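Side-chain contact in GTP binding regulator (Thermotoga maritima, PDB 1VR8), which is of unknown function but has a fold similar to the Ran-binding protein Mog1p and may regulate GTP binding: residues Lys131-Tyr134 with Arg135-Glu139. Numbering follows the deposited sequence.
Sequences KHVY and RVYEE
Over one face of the His-132 imidazole sits the CG2 methyl of Val-136, a CH-pi contact in which CG2 lies 3.9 Å from the centroid of the His-132 ring and leans toward its CE1. The ring also stacks with Tyr-31, while its NE2 hydrogen-bonds to the carbonyl oxygen of Leu-26 and its ND1 to a glycerol, probably a crystallisation additive, so both nitrogens are satisfied in the crystal, which would hold the ring's rotation. The guanidinium of Arg-135 has CG of Lys-131 over the centre of one face, 3.6 Å above the plane. A bend at chi2 (51°) brings the lysine chain back across the group, with Lys-131 CE 3.7 Å from Arg-135 NH2. The lysine's methylenes thus do the touching, and its ammonium stays apart from the like charge, NZ standing 4.7 Å from NH2 of Arg-135. Tyr-137 meets CG1 of Val-133 obliquely: CE2 of Tyr-137 comes to 3.4 Å from that methyl, and the two side chains run alongside each other. All three pairs are i to i+4 neighbours on the C-terminal part of helix 126-138, which packs against the antiparallel sheet of this Mog1p-like fold. Toward the sheet, Tyr-137 meets Phe-118 of strand 116-122, and its hydroxyl hydrogen-bonds to the carbonyl oxygen of Ala-22 in helix 19-24. Backbone hydrogen bonds of alpha-helical spacing link the same residues, the straightest from Tyr-137 N to Val-133 O (3.0 Å, 172° at the hydrogen). Glu-138 N closes the series on Tyr-134 O at 2.8 Å, while the Tyr-134 ring turns elsewhere, edge-to-face with Trp-111 and hydrogen-bonded through OH to Lys-98 NZ.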
loop_
_atom_site.group_PDB
_atom_site.type_symbol
_atom_site.label_atom_id
_atom_site.label_comp_id
_atom_site.label_asym_id
_atom_site.label_seq_id
_atom_site.Cartn_x
_atom_site.Cartn_y
_atom_site.Cartn_z
ATOM N N LYS A 131 3.209 -9.072 -2.813
ATOM C CA LYS A 131 2.582 -10.387 -2.890
ATOM C C LYS A 131 2.229 -10.919 -1.497
ATOM O O LYS A 131 1.176 -11.511 -1.286
ATOM C CB LYS A 131 3.473 -11.387 -3.624
ATOM C CG LYS A 131 2.771 -12.645 -4.052
ATOM C CD LYS A 131 1.455 -12.356 -4.823
ATOM C CE LYS A 131 1.001 -13.563 -5.673
ATOM N NZ LYS A 131 -0.305 -13.365 -6.401
ATOM N N HIS A 132 3.132 -10.700 -0.549
ATOM C CA HIS A 132 2.851 -11.008 0.866
ATOM C C HIS A 132 1.597 -10.267 1.364
ATOM O O HIS A 132 0.698 -10.869 1.955
ATOM C CB HIS A 132 4.059 -10.688 1.742
ATOM C CG HIS A 132 3.778 -10.790 3.218
ATOM N ND1 HIS A 132 3.460 -11.975 3.841
ATOM C CD2 HIS A 132 3.783 -9.848 4.186
ATOM C CE1 HIS A 132 3.265 -11.757 5.132
ATOM N NE2 HIS A 132 3.462 -10.473 5.371
ATOM N N VAL A 133 1.553 -8.959 1.150
ATOM C CA VAL A 133 0.417 -8.152 1.563
ATOM C C VAL A 133 -0.872 -8.690 0.918
ATOM O O VAL A 133 -1.888 -8.884 1.591
ATOM C CB VAL A 133 0.607 -6.676 1.189
ATOM C CG1 VAL A 133 -0.633 -5.898 1.483
ATOM C CG2 VAL A 133 1.828 -6.049 1.915
ATOM N N TYR A 134 -0.825 -8.946 -0.388
ATOM C CA TYR A 134 -1.961 -9.562 -1.080
ATOM C C TYR A 134 -2.456 -10.856 -0.402
ATOM O O TYR A 134 -3.651 -11.060 -0.197
ATOM C CB TYR A 134 -1.544 -9.906 -2.523
ATOM C CG TYR A 134 -1.445 -8.746 -3.495
ATOM C CD1 TYR A 134 -1.643 -7.421 -3.122
ATOM C CD2 TYR A 134 -1.117 -9.013 -4.818
ATOM C CE1 TYR A 134 -1.562 -6.392 -4.079
ATOM C CE2 TYR A 134 -1.019 -8.005 -5.753
ATOM C CZ TYR A 134 -1.237 -6.722 -5.388
ATOM O OH TYR A 134 -1.127 -5.764 -6.369
ATOM N N ARG A 135 -1.524 -11.755 -0.135
ATOM C CA ARG A 135 -1.829 -13.039 0.468
ATOM C C ARG A 135 -2.433 -12.910 1.879
ATOM O O ARG A 135 -3.403 -13.620 2.211
ATOM C CB ARG A 135 -0.596 -13.906 0.443
ATOM C CG ARG A 135 -0.327 -14.369 -0.988
ATOM C CD ARG A 135 0.957 -15.091 -1.142
ATOM N NE ARG A 135 1.033 -15.709 -2.464
ATOM C CZ ARG A 135 2.160 -16.146 -3.009
ATOM N NH1 ARG A 135 3.329 -15.989 -2.380
ATOM N NH2 ARG A 135 2.130 -16.726 -4.193
ATOM N N VAL A 136 -1.917 -11.984 2.684
ATOM C CA VAL A 136 -2.460 -11.826 4.048
ATOM C C VAL A 136 -3.887 -11.269 3.979
ATOM O O VAL A 136 -4.809 -11.798 4.603
ATOM C CB VAL A 136 -1.553 -10.935 4.896
ATOM C CG1 VAL A 136 -2.185 -10.616 6.230
ATOM C CG2 VAL A 136 -0.202 -11.608 5.078
ATOM N N TYR A 137 -4.070 -10.221 3.183
ATOM C CA TYR A 137 -5.394 -9.593 3.080
ATOM C C TYR A 137 -6.409 -10.488 2.383
ATOM O O TYR A 137 -7.576 -10.494 2.730
ATOM C CB TYR A 137 -5.304 -8.233 2.407
ATOM C CG TYR A 137 -4.510 -7.168 3.178
ATOM C CD1 TYR A 137 -4.265 -7.262 4.560
ATOM C CD2 TYR A 137 -4.054 -6.028 2.513
ATOM C CE1 TYR A 137 -3.559 -6.249 5.237
ATOM C CE2 TYR A 137 -3.392 -5.017 3.180
ATOM C CZ TYR A 137 -3.125 -5.149 4.538
ATOM O OH TYR A 137 -2.448 -4.157 5.201
ATOM N N GLU A 138 -5.969 -11.256 1.397
ATOM C CA GLU A 138 -6.889 -12.121 0.652
ATOM C C GLU A 138 -7.578 -13.134 1.565
ATOM O O GLU A 138 -8.726 -13.550 1.304
ATOM C CB GLU A 138 -6.132 -12.830 -0.471
ATOM C CG GLU A 138 -6.957 -13.801 -1.295
ATOM C CD GLU A 138 -7.884 -13.132 -2.283
ATOM O OE1 GLU A 138 -7.849 -11.892 -2.389
ATOM O OE2 GLU A 138 -8.666 -13.860 -2.932
ATOM N N GLU A 139 -6.898 -13.567 2.629
ATOM C CA GLU A 139 -7.494 -14.546 3.536
ATOM C C GLU A 139 -8.645 -13.976 4.363
ATOM O O GLU A 139 -9.452 -14.727 4.917
ATOM C CB GLU A 139 -6.434 -15.083 4.493
ATOM C CG GLU A 139 -5.401 -15.991 3.844
#